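Local coordinates for glucose dehydrogenase (Serratia sp. FS14, PDB 7CDY), which belongs to the glucose/sorbosone dehydrogenase family of beta-propeller proteins and carries a bound calcium ion, at residues E143-Q151 with K225-T233; Y188-L196 with W206-G214. One frame throughout, in Å; residues are numbered along the deposited sequence.

How the contacts relate
The two contacts are neighbours, their centres about 10 Å apart, and contact 2 is nested along the chain inside the loop closed by contact 1. Contact 2 is the hairpin of strands 192-198 and 205-210, which starts a four-stranded antiparallel sheet of the propeller. Contact 1 joins loops of two successive sheets: 143-151 follows strand 137-140 of the preceding one, and 225-233 lies between strands 216-219 and 259-261 of the hairpin's own sheet. Probable hydrogen bonds join 225-233 to 188-196, from Tyr227 N to Tyr188 O (2.8 Å) and Trp229 N to Gly189 O (2.9 Å). A water on the calcium ion also donates to Gly189 O and Glu209 OE1, so both contacts reach the metal site.

Contact 1 of 2, residues E143-Q151 with K225-T233; sequences ENNQRPTAQ and KNYGWPLAT. With CA (calcium ion), chain D.
The aliphatic part of Arg147 lies obliquely against the benzene end of the Trp229 indole, CD 3.5 Å from CZ2, where two loops of successive beta-propeller sheets meet. A bend at chi3 (-56°) goes with a guanidinium plane almost perpendicular to the ring, and Arg147 NE forms a salt bridge with Glu245. Trp229 has CG anti to its backbone N (chi1 176°), which carries the indole toward Glu143: NE1 donates to OE2 over 2.9 Å, on the anti side and somewhat out of the carboxylate plane. The other oxygen, OE1, is bonded to His124 ND1 and also takes the N-H of Asn145, so both carboxylate oxygens are held. A cis peptide precedes Pro230, whose CB sits over the centre of the Trp229 ring while its CD rests 3.4 Å from Arg147 O. Ala150 CB packs at the edge of the indole. Farther along, the amides of Gln151 and Asn226 are nearly coplanar and exchange a pair of hydrogen bonds, Asn226 ND2 to Gln151 OE1 (2.8 Å) and Gln151 NE2 to Asn226 OD1 (3.0 Å), each in the acceptor's carbonyl plane on a lone pair. Gln151 NE2 also donates to Trp229 O, meeting it from above that carbonyl plane. Asn226 OD1 accepts the Gly228 N-H as well, closing an Asx turn from Asn226 to Gly228 with Tyr227 in the middle. Within that turn the Tyr227 carbonyl faces the calcium ion, which is bound by Glu217, by four waters and, at 2.3 Å, by Tyr227 O.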
# COMPACT_ATOMS: atom_id res chain seq x y z
N GLU A 143 7.39 6.07 -8.34
CA GLU A 143 8.53 6.73 -9.03
C GLU A 143 8.44 8.27 -8.97
O GLU A 143 9.13 8.89 -9.74
CB GLU A 143 8.79 6.22 -10.46
CG GLU A 143 7.57 5.90 -11.32
CD GLU A 143 6.59 7.02 -11.63
OE1 GLU A 143 6.17 7.69 -10.71
OE2 GLU A 143 6.21 7.14 -12.79
N ASN A 144 7.64 8.83 -8.04
CA ASN A 144 7.62 10.26 -7.77
C ASN A 144 7.16 11.08 -8.98
O ASN A 144 7.37 12.31 -9.01
CB ASN A 144 8.98 10.79 -7.29
CG ASN A 144 9.43 10.28 -5.91
OD1 ASN A 144 10.55 10.58 -5.51
ND2 ASN A 144 8.59 9.54 -5.19
N ASN A 145 6.56 10.43 -9.98
CA ASN A 145 6.12 11.05 -11.23
C ASN A 145 7.28 11.41 -12.16
O ASN A 145 7.14 12.26 -13.03
CB ASN A 145 5.15 12.23 -11.05
CG ASN A 145 4.22 12.41 -12.23
OD1 ASN A 145 3.99 11.47 -13.01
ND2 ASN A 145 3.71 13.61 -12.39
N GLN A 146 8.43 10.76 -11.99
CA GLN A 146 9.55 10.85 -12.94
C GLN A 146 9.66 9.47 -13.59
O GLN A 146 10.38 8.60 -13.12
CB GLN A 146 10.82 11.27 -12.22
CG GLN A 146 10.71 12.65 -11.59
CD GLN A 146 10.56 13.75 -12.64
OE1 GLN A 146 11.12 13.66 -13.73
NE2 GLN A 146 9.80 14.78 -12.31
N ARG A 147 8.94 9.29 -14.69
CA ARG A 147 8.70 7.95 -15.23
C ARG A 147 9.95 7.11 -15.45
O ARG A 147 9.97 5.94 -15.02
CB ARG A 147 7.82 8.01 -16.50
CG ARG A 147 6.42 8.62 -16.31
CD ARG A 147 5.60 8.56 -17.61
NE ARG A 147 6.33 9.22 -18.69
CZ ARG A 147 6.20 10.51 -18.99
NH1 ARG A 147 6.94 11.04 -19.95
NH2 ARG A 147 5.33 11.27 -18.33
N PRO A 148 11.01 7.61 -16.11
CA PRO A 148 12.15 6.73 -16.41
C PRO A 148 12.90 6.24 -15.19
O PRO A 148 13.61 5.24 -15.28
CB PRO A 148 13.07 7.61 -17.28
CG PRO A 148 12.22 8.74 -17.74
CD PRO A 148 11.19 8.95 -16.68
N THR A 149 12.75 6.91 -14.04
CA THR A 149 13.54 6.52 -12.87
C THR A 149 13.16 5.14 -12.34
O THR A 149 13.97 4.51 -11.65
CB THR A 149 13.47 7.57 -11.76
OG1 THR A 149 12.12 7.67 -11.27
CG2 THR A 149 13.95 8.93 -12.26
N ALA A 150 11.97 4.62 -12.69
CA ALA A 150 11.59 3.28 -12.26
C ALA A 150 12.54 2.22 -12.81
O ALA A 150 12.71 1.16 -12.20
CB ALA A 150 10.14 2.97 -12.66
N GLN A 151 13.16 2.49 -13.96
CA GLN A 151 14.10 1.57 -14.60
C GLN A 151 15.52 1.74 -14.10
O GLN A 151 16.36 0.88 -14.38
CB GLN A 151 14.10 1.80 -16.12
CG GLN A 151 12.80 1.39 -16.80
CD GLN A 151 12.59 -0.10 -16.73
OE1 GLN A 151 13.45 -0.88 -17.16
NE2 GLN A 151 11.46 -0.53 -16.16
N LYS A 225 13.46 -8.87 -10.74
CA LYS A 225 12.65 -8.75 -11.98
C LYS A 225 12.17 -7.31 -12.22
O LYS A 225 11.97 -6.55 -11.31
CB LYS A 225 11.47 -9.72 -11.92
CG LYS A 225 11.70 -11.09 -12.52
CD LYS A 225 12.82 -11.81 -11.98
CE LYS A 225 12.81 -13.21 -12.60
NZ LYS A 225 14.15 -13.81 -12.59
N ASN A 226 11.99 -7.04 -13.48
CA ASN A 226 11.56 -5.75 -14.05
C ASN A 226 10.08 -5.84 -14.40
O ASN A 226 9.76 -6.58 -15.27
CB ASN A 226 12.42 -5.48 -15.28
CG ASN A 226 12.27 -4.08 -15.82
OD1 ASN A 226 11.31 -3.42 -15.53
ND2 ASN A 226 13.20 -3.66 -16.64
N TYR A 227 9.24 -4.99 -13.82
CA TYR A 227 7.76 -4.94 -14.03
C TYR A 227 7.38 -3.99 -15.19
O TYR A 227 6.24 -3.77 -15.50
CB TYR A 227 6.99 -4.95 -12.70
CG TYR A 227 7.20 -6.31 -12.08
CD1 TYR A 227 8.35 -6.61 -11.38
CD2 TYR A 227 6.35 -7.34 -12.39
CE1 TYR A 227 8.63 -7.90 -10.98
CE2 TYR A 227 6.61 -8.63 -11.98
CZ TYR A 227 7.77 -8.91 -11.30
OH TYR A 227 8.03 -10.19 -10.98
N GLY A 228 8.42 -3.45 -15.79
CA GLY A 228 8.38 -2.76 -17.10
C GLY A 228 8.08 -1.28 -17.16
O GLY A 228 8.34 -0.71 -18.20
N TRP A 229 7.56 -0.69 -16.11
CA TRP A 229 7.19 0.74 -16.23
C TRP A 229 8.45 1.58 -16.43
O TRP A 229 9.38 1.38 -15.70
CB TRP A 229 6.44 1.22 -14.99
CG TRP A 229 6.10 2.69 -15.00
CD1 TRP A 229 6.72 3.67 -14.30
CD2 TRP A 229 5.14 3.35 -15.84
NE1 TRP A 229 6.18 4.89 -14.58
CE2 TRP A 229 5.19 4.72 -15.51
CE3 TRP A 229 4.18 2.92 -16.76
CZ2 TRP A 229 4.36 5.67 -16.11
CZ3 TRP A 229 3.35 3.84 -17.35
CH2 TRP A 229 3.45 5.20 -17.01
N PRO A 230 8.51 2.55 -17.36
CA PRO A 230 7.48 2.97 -18.33
C PRO A 230 7.70 2.42 -19.75
O PRO A 230 7.05 2.91 -20.68
CB PRO A 230 7.66 4.49 -18.36
CG PRO A 230 9.15 4.65 -18.24
CD PRO A 230 9.62 3.52 -17.32
N LEU A 231 8.59 1.43 -19.90
CA LEU A 231 8.82 0.83 -21.22
C LEU A 231 7.66 -0.05 -21.65
O LEU A 231 7.37 -0.16 -22.85
CB LEU A 231 10.07 -0.04 -21.16
CG LEU A 231 11.35 0.63 -20.67
CD1 LEU A 231 12.52 -0.37 -20.63
CD2 LEU A 231 11.68 1.82 -21.55
N ALA A 232 6.99 -0.69 -20.70
CA ALA A 232 5.83 -1.52 -20.96
C ALA A 232 4.67 -1.00 -20.12
O ALA A 232 4.85 -0.69 -18.93
CB ALA A 232 6.11 -2.97 -20.60
N THR A 233 3.49 -0.87 -20.74
CA THR A 233 2.31 -0.42 -20.02
C THR A 233 1.06 -0.79 -20.81
O THR A 233 1.10 -0.88 -22.04
CB THR A 233 2.35 1.09 -19.75
OG1 THR A 233 1.19 1.46 -18.99
CG2 THR A 233 2.36 1.88 -21.04
CA CA D . 3.96 -3.43 -15.38
O HOH W 1 4.07 -1.24 -16.38
O HOH W 2 4.82 -2.27 -13.44
O HOH W 3 4.02 -4.13 -17.64
O HOH W 4 3.91 -5.82 -14.80

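Contact 2 of 2, residues Y188-L196 with W206-G214; sequences YGHRNPQGL and WEHEHGPRG
Glu209, on one strand of an antiparallel beta hairpin, sets its CG between its backbone N and carbonyl carbon (chi1 54°) and then runs extended, carrying its carboxylate to His190 and Arg191. His190 ND1 donates to OE2 over 2.9 Å, with the oxygen close to the ring plane and met nearly along its C-O axis; His190 NE2 is held by Ser187. OE1 accepts the Arg191 N-H from above the carboxylate plane. The Arg191 chain, extended from CG to NE, runs alongside residues 210-212, so that NH1 donates to His210 O (3.1 Å) while Pro212 N lies over the guanidinium centre.

In the strands, Gln194 and Gly195 both face His208, a classic beta bulge. The Gly195 CA stands over the His208 ring in a CH-pi contact, 3.5 Å from its centroid, and His208 N donates to Gly195 O. The ring is fixed at its edges: NE2 is bonded to Gly269 O, and a water links ND1 to Gln194 N. From within the bulge the extended Gln194 side chain brings its OE1 to His210, where it accepts the N-H of NE2 at 2.7 Å; the oxygen lies in the imidazole plane, while the donor stands above the plane of the amide carbonyl.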
# COMPACT_ATOMS: atom_id res chain seq x y z
N TYR A 188 11.81 -3.93 -9.61
CA TYR A 188 11.85 -2.59 -10.17
C TYR A 188 10.86 -2.47 -11.32
O TYR A 188 10.16 -3.43 -11.66
CB TYR A 188 13.29 -2.17 -10.52
CG TYR A 188 13.95 -2.84 -11.70
CD1 TYR A 188 14.28 -4.19 -11.69
CD2 TYR A 188 14.29 -2.09 -12.81
CE1 TYR A 188 14.92 -4.78 -12.78
CE2 TYR A 188 14.94 -2.67 -13.90
CZ TYR A 188 15.24 -4.00 -13.86
OH TYR A 188 15.87 -4.57 -14.95
N GLY A 189 10.79 -1.28 -11.92
CA GLY A 189 9.83 -1.06 -12.98
C GLY A 189 8.38 -0.97 -12.54
O GLY A 189 7.49 -1.41 -13.27
N HIS A 190 8.14 -0.39 -11.36
CA HIS A 190 6.80 -0.16 -10.84
C HIS A 190 6.45 1.32 -10.99
O HIS A 190 7.32 2.19 -10.99
CB HIS A 190 6.74 -0.57 -9.36
CG HIS A 190 7.07 -2.01 -9.13
ND1 HIS A 190 6.24 -3.04 -9.52
CD2 HIS A 190 8.17 -2.61 -8.59
CE1 HIS A 190 6.79 -4.20 -9.21
NE2 HIS A 190 7.96 -3.97 -8.65
N ARG A 191 5.14 1.60 -11.14
CA ARG A 191 4.69 2.97 -11.31
C ARG A 191 4.28 3.63 -9.99
O ARG A 191 5.04 4.42 -9.43
CB ARG A 191 3.57 3.06 -12.35
CG ARG A 191 3.18 4.49 -12.68
CD ARG A 191 2.11 4.51 -13.78
NE ARG A 191 1.61 5.86 -14.01
CZ ARG A 191 0.70 6.45 -13.26
NH1 ARG A 191 0.15 5.78 -12.26
NH2 ARG A 191 0.32 7.69 -13.52
N ASN A 192 3.07 3.36 -9.49
CA ASN A 192 2.64 3.87 -8.19
C ASN A 192 1.86 2.80 -7.45
O ASN A 192 0.64 2.68 -7.61
CB ASN A 192 1.81 5.15 -8.30
CG ASN A 192 1.63 5.79 -6.95
OD1 ASN A 192 2.51 5.69 -6.10
ND2 ASN A 192 0.50 6.46 -6.74
N PRO A 193 2.54 2.00 -6.64
CA PRO A 193 1.89 0.85 -5.98
C PRO A 193 1.13 1.29 -4.73
O PRO A 193 1.72 1.81 -3.78
CB PRO A 193 3.06 -0.07 -5.62
CG PRO A 193 4.26 0.85 -5.54
CD PRO A 193 4.01 2.01 -6.45
N GLN A 194 -0.18 1.04 -4.72
CA GLN A 194 -1.00 1.29 -3.55
C GLN A 194 -1.66 0.01 -3.03
O GLN A 194 -2.64 0.08 -2.28
CB GLN A 194 -1.98 2.44 -3.78
CG GLN A 194 -1.26 3.80 -3.92
CD GLN A 194 -2.19 4.99 -4.02
OE1 GLN A 194 -3.34 4.87 -4.43
NE2 GLN A 194 -1.68 6.16 -3.64
N GLY A 195 -1.10 -1.15 -3.37
CA GLY A 195 -1.52 -2.40 -2.78
C GLY A 195 -0.33 -3.30 -2.55
O GLY A 195 0.52 -3.43 -3.44
N LEU A 196 -0.26 -3.94 -1.38
CA LEU A 196 0.84 -4.84 -1.07
C LEU A 196 0.38 -5.79 0.02
O LEU A 196 0.01 -5.34 1.11
CB LEU A 196 2.05 -4.03 -0.60
CG LEU A 196 3.38 -4.77 -0.51
CD1 LEU A 196 3.90 -5.12 -1.90
CD2 LEU A 196 4.40 -3.93 0.25
N TRP A 206 2.17 -10.22 -2.96
CA TRP A 206 1.51 -9.70 -4.15
C TRP A 206 1.42 -8.18 -4.05
O TRP A 206 1.44 -7.61 -2.95
CB TRP A 206 0.11 -10.28 -4.33
CG TRP A 206 0.03 -11.76 -4.65
CD1 TRP A 206 0.93 -12.75 -4.32
CD2 TRP A 206 -1.05 -12.42 -5.32
NE1 TRP A 206 0.47 -13.97 -4.78
CE2 TRP A 206 -0.74 -13.79 -5.40
CE3 TRP A 206 -2.25 -11.97 -5.88
CZ2 TRP A 206 -1.59 -14.73 -6.01
CZ3 TRP A 206 -3.10 -12.90 -6.49
CH2 TRP A 206 -2.76 -14.26 -6.55
N GLU A 207 1.30 -7.53 -5.20
CA GLU A 207 1.36 -6.08 -5.29
C GLU A 207 0.36 -5.62 -6.34
O GLU A 207 0.06 -6.35 -7.29
CB GLU A 207 2.79 -5.64 -5.67
CG GLU A 207 3.00 -4.16 -5.94
CD GLU A 207 2.91 -3.77 -7.40
OE1 GLU A 207 2.45 -4.58 -8.24
OE2 GLU A 207 3.30 -2.63 -7.71
N HIS A 208 -0.15 -4.40 -6.18
CA HIS A 208 -0.89 -3.78 -7.28
C HIS A 208 -0.50 -2.32 -7.42
O HIS A 208 0.06 -1.71 -6.49
CB HIS A 208 -2.41 -4.07 -7.26
CG HIS A 208 -3.17 -3.38 -6.16
ND1 HIS A 208 -3.15 -2.02 -5.98
CD2 HIS A 208 -4.04 -3.88 -5.25
CE1 HIS A 208 -3.96 -1.71 -4.97
NE2 HIS A 208 -4.51 -2.82 -4.52
N GLU A 209 -0.77 -1.75 -8.59
CA GLU A 209 -0.32 -0.39 -8.86
C GLU A 209 -1.24 0.26 -9.88
O GLU A 209 -1.85 -0.40 -10.72
CB GLU A 209 1.13 -0.35 -9.36
CG GLU A 209 1.40 -1.24 -10.57
CD GLU A 209 2.88 -1.27 -10.91
OE1 GLU A 209 3.31 -0.56 -11.84
OE2 GLU A 209 3.63 -1.97 -10.20
N HIS A 210 -1.27 1.59 -9.82
CA HIS A 210 -1.98 2.41 -10.79
C HIS A 210 -1.23 2.44 -12.10
O HIS A 210 -0.00 2.64 -12.13
CB HIS A 210 -2.06 3.85 -10.29
CG HIS A 210 -2.91 4.02 -9.07
ND1 HIS A 210 -4.27 4.27 -9.15
CD2 HIS A 210 -2.60 4.00 -7.75
CE1 HIS A 210 -4.76 4.38 -7.92
NE2 HIS A 210 -3.77 4.21 -7.06
N GLY A 211 -1.97 2.28 -13.20
CA GLY A 211 -1.50 2.73 -14.48
C GLY A 211 -1.76 4.20 -14.65
O GLY A 211 -2.31 4.86 -13.76
N PRO A 212 -1.35 4.74 -15.79
CA PRO A 212 -1.64 6.15 -16.09
C PRO A 212 -3.08 6.31 -16.54
O PRO A 212 -4.00 6.09 -15.74
CB PRO A 212 -0.61 6.49 -17.18
CG PRO A 212 -0.38 5.19 -17.89
CD PRO A 212 -0.55 4.09 -16.84
N ARG A 213 -3.33 6.68 -17.80
CA ARG A 213 -4.70 6.65 -18.30
C ARG A 213 -4.96 5.22 -18.76
O ARG A 213 -4.66 4.83 -19.89
CB ARG A 213 -4.90 7.66 -19.42
CG ARG A 213 -6.31 7.68 -20.00
CD ARG A 213 -6.51 8.90 -20.87
NE ARG A 213 -7.69 8.78 -21.71
CZ ARG A 213 -8.07 9.71 -22.58
NH1 ARG A 213 -9.16 9.52 -23.32
NH2 ARG A 213 -7.36 10.82 -22.73
N GLY A 214 -5.52 4.42 -17.85
CA GLY A 214 -5.66 3.00 -18.07
C GLY A 214 -4.46 2.20 -17.59
O GLY A 214 -3.38 2.73 -17.29
O HOH W 2 4.82 -2.27 -13.44
O HOH W 5 -2.32 0.57 -6.64